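Local coordinates for protein probable chitinase A (Chromobacterium violaceum, PDB 4TX8) that probably hydrolyses chitin as a secreted family 18 endochitinase, with a carbohydrate-binding module of family 5/12 joined to its TIM-barrel catalytic domain, at residues F104-A108 / P389-G393; D314-G318 / G380-P384; S320-G326 / G339-V345. One frame throughout, in Å; residues are numbered along the deposited sequence.

Overall arrangement
The three contacts lie on the same barrel domain of the chain. Contact 1 joins the entry of strand 108-114 to that of strand 393-397. Contacts 2 and 3 both use helix 313-325, contact 2 near its start and contact 3 at its end, with centres about 13 Å apart. Contacts 1 and 3 are also about 13 Å apart between centres and touch directly: Arg392 NE lies 2.7 Å from Asp343 O. Lys321 NZ lies 2.7 Å from Lys383 O, which ties contact 3 to contact 2. Contacts 1 and 2 do not touch. Calcium lies about 12 Å from the side chain of Leu323 in contact 3.

Contact 1 (F104-A108 / P389-G393)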
# COMPACT_ATOMS: atom_id res chain seq x y z
N PHE A 104 -6.61 -0.81 -14.81
CA PHE A 104 -5.20 -0.76 -14.44
C PHE A 104 -4.65 -2.18 -14.42
O PHE A 104 -5.39 -3.13 -14.67
CB PHE A 104 -5.00 -0.03 -13.10
CG PHE A 104 -5.65 -0.69 -11.91
CD1 PHE A 104 -7.03 -0.66 -11.74
CD2 PHE A 104 -4.88 -1.31 -10.94
CE1 PHE A 104 -7.62 -1.25 -10.64
CE2 PHE A 104 -5.47 -1.90 -9.83
CZ PHE A 104 -6.84 -1.87 -9.68
N ALA A 105 -3.35 -2.33 -14.15
CA ALA A 105 -2.66 -3.61 -14.32
C ALA A 105 -3.43 -4.78 -13.71
O ALA A 105 -3.76 -4.76 -12.52
CB ALA A 105 -1.26 -3.54 -13.71
N LYS A 106 -3.74 -5.77 -14.54
CA LYS A 106 -4.52 -6.93 -14.13
C LYS A 106 -3.90 -7.59 -12.90
O LYS A 106 -4.59 -7.89 -11.93
CB LYS A 106 -4.62 -7.95 -15.27
CG LYS A 106 -5.47 -9.17 -14.94
CD LYS A 106 -5.45 -10.18 -16.08
CE LYS A 106 -6.34 -11.38 -15.77
NZ LYS A 106 -6.23 -12.45 -16.80
N HIS A 107 -2.59 -7.78 -12.94
CA HIS A 107 -1.85 -8.26 -11.79
C HIS A 107 -0.89 -7.17 -11.36
O HIS A 107 0.20 -7.02 -11.92
CB HIS A 107 -1.13 -9.57 -12.11
CG HIS A 107 -2.05 -10.64 -12.59
ND1 HIS A 107 -1.84 -11.33 -13.77
CD2 HIS A 107 -3.20 -11.13 -12.07
CE1 HIS A 107 -2.82 -12.20 -13.95
NE2 HIS A 107 -3.66 -12.10 -12.93
N ALA A 108 -1.31 -6.39 -10.37
CA ALA A 108 -0.65 -5.13 -10.05
C ALA A 108 0.29 -5.23 -8.85
O ALA A 108 0.05 -5.98 -7.91
CB ALA A 108 -1.70 -4.05 -9.79
N PRO A 389 -8.05 -16.40 -11.43
CA PRO A 389 -7.10 -15.91 -12.43
C PRO A 389 -7.01 -14.38 -12.49
O PRO A 389 -6.02 -13.85 -12.99
CB PRO A 389 -7.64 -16.48 -13.75
CG PRO A 389 -9.07 -16.84 -13.46
CD PRO A 389 -9.11 -17.23 -12.02
N ALA A 390 -8.02 -13.69 -11.97
CA ALA A 390 -8.03 -12.23 -12.01
C ALA A 390 -7.71 -11.58 -10.66
O ALA A 390 -7.98 -10.39 -10.48
CB ALA A 390 -9.38 -11.73 -12.52
N PHE A 391 -7.13 -12.34 -9.73
CA PHE A 391 -6.69 -11.77 -8.46
C PHE A 391 -5.77 -10.58 -8.71
O PHE A 391 -4.84 -10.68 -9.50
CB PHE A 391 -5.98 -12.83 -7.60
CG PHE A 391 -5.62 -12.35 -6.23
CD1 PHE A 391 -6.57 -12.30 -5.22
CD2 PHE A 391 -4.32 -11.94 -5.94
CE1 PHE A 391 -6.23 -11.85 -3.95
CE2 PHE A 391 -3.98 -11.49 -4.68
CZ PHE A 391 -4.94 -11.44 -3.68
N ARG A 392 -6.05 -9.46 -8.06
CA ARG A 392 -5.43 -8.18 -8.43
C ARG A 392 -3.93 -8.12 -8.12
O ARG A 392 -3.16 -7.60 -8.92
CB ARG A 392 -6.15 -7.02 -7.75
CG ARG A 392 -5.64 -5.64 -8.19
CD ARG A 392 -5.81 -5.42 -9.70
NE ARG A 392 -7.21 -5.21 -10.07
CZ ARG A 392 -7.62 -4.75 -11.25
NH1 ARG A 392 -6.73 -4.43 -12.18
NH2 ARG A 392 -8.91 -4.59 -11.49
N GLY A 393 -3.51 -8.62 -6.96
CA GLY A 393 -2.09 -8.72 -6.69
C GLY A 393 -1.57 -8.35 -5.31
O GLY A 393 -2.06 -8.85 -4.29
O HOH W 1 -8.67 -3.05 -14.33
O HOH W 2 -7.30 -8.12 -11.94
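Arg392 lays its guanidinium flat on the ring of Phe104. The two planes are only 9° apart, and Arg392 CZ sits 3.8 Å from the centroid of the Phe104 ring, so this is a stacked cation-pi pair. NH1 lies over the middle of the ring. The arginine chain bends at chi2 (60°) and chi3 (72°), which folds the group back over the segment 104-108. Water 2 lies over the other face of the guanidinium. In its own plane, Arg392 NH1 donates to Ala105 O at 3.0 Å, but it meets this carbonyl from above the carbonyl plane. Water 1 accepts from the same nitrogen and from Phe104 N. Stack and in-plane bonds together fix the rotation of the group.

His107 works edge-on. Its NE2 donates to Pro389 O at 2.9 Å, and the oxygen lies in the ring plane. Phe391 O also meets this edge, 3.1 Å from His107 CD2. The extended chain of Lys106 runs alongside, with CG over a face of the imidazole and CE near Pro389 O. Water 2 joins Lys106 O to Ala390 O.

Between these groups the backbones meet. Ala108 N donates to Arg392 O at 2.6 Å. Ala108 and Gly393 form a parallel bridge, where strands 108-114 and 393-397 begin side by side and close the TIM barrel between its first and last strands. Arg392 NE hydrogen-bonds to Asp343 O, Tyr251 meets Phe104 edge-to-face, and Phe391 packs on helices 313-325 and 363-375.

Contact 2 (D314-G318 / G380-P384); sequences DMLVG and GSVKP
Asp314 takes its polar partners from the loop 380-384 with both carboxylate oxygens. Ser381 OG donates to Asp314 OD2 at 2.7 Å. Val382 N donates to Asp314 OD1 at 3.1 Å. Each donor comes from above the carboxylate plane, 44° and 55° out of it. Ser381 N adds a weak bond to Asp314 OD2. Water 3 donates hydrogen bonds to Asp314 OD1 and Val382 O and accepts one from Gly380 N. These donors gather round the carboxylate and would probably stabilise its charged form. A bound citrate, probably from the crystallisation liquor, lies beside Asp314.

Helix 313-325 is one of the outer helices of the TIM barrel. The loop 380-384 follows helix 363-375 and precedes strand 393-397, so the contact joins the start of one helix to the loop that follows another.

The methyl CG2 of Val382 lies against the Asp314 carboxylate, 3.7 Å from Asp314 CG. About one turn further along the helix the contact turns apolar. Val317 and Val382 lie side by side, running opposite ways, with Val317 CG1 and Val382 CG1 3.9 Å apart. Val317 CG1 also reaches Pro384 CD at 4.2 Å. Cys372 and Leu373 of helix 363-375 touch Val317, and Leu308 touches Val382.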
# COMPACT_ATOMS: atom_id res chain seq x y z
N ASP A 314 -0.23 -18.78 3.87
CA ASP A 314 -1.58 -19.19 4.26
C ASP A 314 -2.41 -18.00 4.73
O ASP A 314 -3.58 -17.86 4.35
CB ASP A 314 -1.52 -20.25 5.35
CG ASP A 314 -1.37 -21.67 4.81
OD1 ASP A 314 -1.62 -21.90 3.60
OD2 ASP A 314 -1.01 -22.56 5.61
N MET A 315 -1.82 -17.14 5.56
CA MET A 315 -2.53 -15.96 6.06
C MET A 315 -2.89 -15.02 4.92
O MET A 315 -3.99 -14.47 4.88
CB MET A 315 -1.69 -15.23 7.11
CG MET A 315 -2.32 -13.94 7.65
SD MET A 315 -1.51 -13.25 9.09
CE MET A 315 -2.39 -11.73 9.30
N LEU A 316 -1.97 -14.86 3.99
CA LEU A 316 -2.23 -14.01 2.83
C LEU A 316 -3.34 -14.62 1.97
O LEU A 316 -4.25 -13.92 1.53
CB LEU A 316 -0.96 -13.83 1.99
CG LEU A 316 0.24 -13.23 2.72
CD1 LEU A 316 1.41 -13.08 1.76
CD2 LEU A 316 -0.12 -11.89 3.36
N VAL A 317 -3.27 -15.92 1.75
CA VAL A 317 -4.28 -16.62 0.97
C VAL A 317 -5.61 -16.60 1.71
O VAL A 317 -6.66 -16.32 1.11
CB VAL A 317 -3.86 -18.07 0.66
CG1 VAL A 317 -4.99 -18.81 -0.06
CG2 VAL A 317 -2.59 -18.09 -0.17
N GLY A 318 -5.57 -16.89 3.01
CA GLY A 318 -6.76 -16.93 3.83
C GLY A 318 -7.47 -15.59 3.94
O GLY A 318 -8.69 -15.51 3.79
N GLY A 380 -0.46 -24.02 0.56
CA GLY A 380 -0.15 -24.64 1.84
C GLY A 380 -1.36 -25.39 2.35
O GLY A 380 -2.00 -26.13 1.60
N SER A 381 -1.69 -25.20 3.62
CA SER A 381 -2.85 -25.88 4.21
C SER A 381 -4.14 -25.12 3.91
O SER A 381 -5.23 -25.59 4.21
CB SER A 381 -2.66 -26.04 5.72
OG SER A 381 -2.38 -24.80 6.34
N VAL A 382 -3.99 -23.94 3.31
CA VAL A 382 -5.14 -23.12 2.94
C VAL A 382 -5.26 -23.02 1.42
O VAL A 382 -4.34 -22.55 0.75
CB VAL A 382 -5.05 -21.71 3.56
CG1 VAL A 382 -6.18 -20.83 3.06
CG2 VAL A 382 -5.06 -21.80 5.08
N LYS A 383 -6.40 -23.46 0.90
CA LYS A 383 -6.61 -23.57 -0.54
C LYS A 383 -7.91 -22.90 -0.96
O LYS A 383 -8.95 -23.13 -0.35
CB LYS A 383 -6.62 -25.04 -0.96
CG LYS A 383 -5.84 -25.35 -2.23
CD LYS A 383 -6.18 -26.74 -2.75
CE LYS A 383 -5.13 -27.25 -3.72
NZ LYS A 383 -5.54 -28.53 -4.38
N PRO A 384 -7.86 -22.07 -2.01
CA PRO A 384 -9.09 -21.47 -2.56
C PRO A 384 -10.04 -22.55 -3.07
O PRO A 384 -9.59 -23.61 -3.48
CB PRO A 384 -8.59 -20.60 -3.71
CG PRO A 384 -7.15 -20.37 -3.42
CD PRO A 384 -6.66 -21.60 -2.72
O HOH W 3 -1.54 -21.31 0.50

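Contact 3 (S320-G326 / G339-V345)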
# COMPACT_ATOMS: atom_id res chain seq x y z
N SER A 320 -7.29 -13.18 1.85
CA SER A 320 -7.83 -12.87 0.53
C SER A 320 -9.08 -13.69 0.23
O SER A 320 -10.02 -13.18 -0.37
CB SER A 320 -6.76 -13.10 -0.53
OG SER A 320 -5.62 -12.29 -0.28
N LYS A 321 -9.09 -14.95 0.65
CA LYS A 321 -10.27 -15.80 0.47
C LYS A 321 -11.48 -15.22 1.18
O LYS A 321 -12.57 -15.18 0.61
CB LYS A 321 -10.01 -17.22 0.97
CG LYS A 321 -9.29 -18.11 -0.01
CD LYS A 321 -9.09 -19.50 0.57
CE LYS A 321 -10.41 -20.18 0.85
NZ LYS A 321 -10.22 -21.55 1.39
N MET A 322 -11.29 -14.76 2.41
CA MET A 322 -12.40 -14.20 3.18
C MET A 322 -13.04 -13.02 2.46
O MET A 322 -14.27 -12.88 2.46
CB MET A 322 -11.92 -13.78 4.57
CG MET A 322 -11.54 -14.95 5.47
SD MET A 322 -11.04 -14.45 7.12
CE MET A 322 -12.56 -13.72 7.73
N LEU A 323 -12.22 -12.19 1.83
CA LEU A 323 -12.73 -11.02 1.12
C LEU A 323 -13.44 -11.40 -0.17
O LEU A 323 -14.36 -10.70 -0.61
CB LEU A 323 -11.59 -10.04 0.83
CG LEU A 323 -11.14 -9.20 2.03
CD1 LEU A 323 -9.85 -8.47 1.72
CD2 LEU A 323 -12.23 -8.22 2.42
N ILE A 324 -13.04 -12.51 -0.77
CA ILE A 324 -13.63 -12.94 -2.04
C ILE A 324 -14.86 -13.83 -1.83
O ILE A 324 -15.88 -13.64 -2.50
CB ILE A 324 -12.60 -13.67 -2.92
CG1 ILE A 324 -11.43 -12.73 -3.23
CG2 ILE A 324 -13.24 -14.16 -4.21
CD1 ILE A 324 -10.29 -13.38 -3.98
N GLU A 325 -14.77 -14.80 -0.93
CA GLU A 325 -15.89 -15.72 -0.69
C GLU A 325 -16.95 -15.09 0.19
O GLU A 325 -18.14 -15.40 0.08
CB GLU A 325 -15.42 -17.02 -0.03
CG GLU A 325 -14.06 -17.53 -0.45
CD GLU A 325 -14.08 -18.29 -1.75
OE1 GLU A 325 -15.08 -18.20 -2.50
OE2 GLU A 325 -13.08 -18.99 -2.03
N GLY A 326 -16.53 -14.21 1.09
CA GLY A 326 -17.42 -13.67 2.09
C GLY A 326 -17.32 -14.49 3.37
O GLY A 326 -16.73 -15.57 3.37
N GLY A 339 -18.93 -11.28 -0.48
CA GLY A 339 -17.63 -11.31 -1.13
C GLY A 339 -17.46 -10.32 -2.25
O GLY A 339 -18.43 -9.88 -2.87
N LEU A 340 -16.21 -9.96 -2.52
CA LEU A 340 -15.86 -9.06 -3.61
C LEU A 340 -15.34 -9.85 -4.81
O LEU A 340 -15.03 -11.03 -4.69
CB LEU A 340 -14.79 -8.05 -3.16
CG LEU A 340 -15.16 -7.11 -2.01
CD1 LEU A 340 -13.90 -6.51 -1.40
CD2 LEU A 340 -16.10 -6.02 -2.51
N ARG A 341 -15.25 -9.19 -5.96
CA ARG A 341 -14.60 -9.79 -7.11
C ARG A 341 -13.11 -9.95 -6.85
O ARG A 341 -12.52 -9.12 -6.15
CB ARG A 341 -14.82 -8.95 -8.37
CG ARG A 341 -16.27 -8.76 -8.77
CD ARG A 341 -16.35 -8.10 -10.14
NE ARG A 341 -15.41 -6.98 -10.23
CZ ARG A 341 -15.72 -5.73 -9.91
NH1 ARG A 341 -16.95 -5.43 -9.51
NH2 ARG A 341 -14.80 -4.78 -10.02
N PRO A 342 -12.50 -11.01 -7.39
CA PRO A 342 -11.05 -11.19 -7.26
C PRO A 342 -10.25 -9.99 -7.75
O PRO A 342 -9.20 -9.69 -7.18
CB PRO A 342 -10.78 -12.43 -8.12
CG PRO A 342 -12.06 -13.20 -8.07
CD PRO A 342 -13.15 -12.16 -8.04
N ASP A 343 -10.73 -9.30 -8.78
CA ASP A 343 -10.00 -8.14 -9.31
C ASP A 343 -10.04 -6.95 -8.35
O ASP A 343 -9.37 -5.95 -8.59
CB ASP A 343 -10.56 -7.73 -10.68
CG ASP A 343 -12.00 -7.26 -10.62
OD1 ASP A 343 -12.25 -6.12 -10.18
OD2 ASP A 343 -12.89 -8.03 -11.04
N GLN A 344 -10.82 -7.07 -7.28
CA GLN A 344 -10.93 -6.01 -6.28
C GLN A 344 -10.10 -6.29 -5.04
O GLN A 344 -10.13 -5.52 -4.08
CB GLN A 344 -12.39 -5.81 -5.86
CG GLN A 344 -13.30 -5.23 -6.91
CD GLN A 344 -14.73 -5.12 -6.41
OE1 GLN A 344 -15.40 -6.13 -6.22
NE2 GLN A 344 -15.18 -3.89 -6.18
N VAL A 345 -9.38 -7.40 -5.05
CA VAL A 345 -8.68 -7.85 -3.85
C VAL A 345 -7.19 -8.06 -4.08
O VAL A 345 -6.78 -8.70 -5.05
CB VAL A 345 -9.31 -9.15 -3.29
CG1 VAL A 345 -8.62 -9.57 -2.01
CG2 VAL A 345 -10.80 -8.96 -3.05
O HOH W 4 -20.42 -13.85 -0.61
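Leu340 N donates to Leu323 O at 2.8 Å. The bond is nearly straight at 165° and lies in the carbonyl plane. It joins the last turn of helix 313-325 to the loop leading into strand 345-350, within the TIM barrel of family 18. Gly339 lies against the carbonyls of the last turn: its CA approaches Ile324 O at 3.2 Å in a CA-H...O contact, as well as Leu323 O.

Ile324 gives the largest share of any residue. Its CG1, anti to the carbonyl carbon (chi1 -60°), meets Val345 CG2 at 3.8 Å. Its CG2 branch meets Pro342 CG at 4.1 Å, and the isoleucine lies roughly perpendicular to the proline side chain. Its CD1 comes over Pro342 CA. Val345 points toward the helix and spreads its methyls, CG2 to Ile324 and CG1 to Leu323 CD1. Leu340 lies alongside Leu323 O with its CB and CG.

The second shell shapes the loop. Gln344 OE1 accepts from Arg341 N through a lone pair, and a Gln344 N to Arg341 O bond closes the 3-10 turn. Gln344 NE2 goes on to Arg283 O and Leu286 O. The Arg341 guanidinium grips Asp343 side-on in a salt bridge, NE to OD2 and NH2 to OD1, each oxygen using its syn lone pair. Gln344 CD rests over one face of that guanidinium, toward its rim. Leu323 packs on Val291 and Leu340 on Ile289, both of strand 288-292.

At the helix end Gly326 has positive phi (94°) and leaves the helical path. Water 4 links the two segments, donating to Glu325 O at 2.8 Å and accepting from Gly339 N.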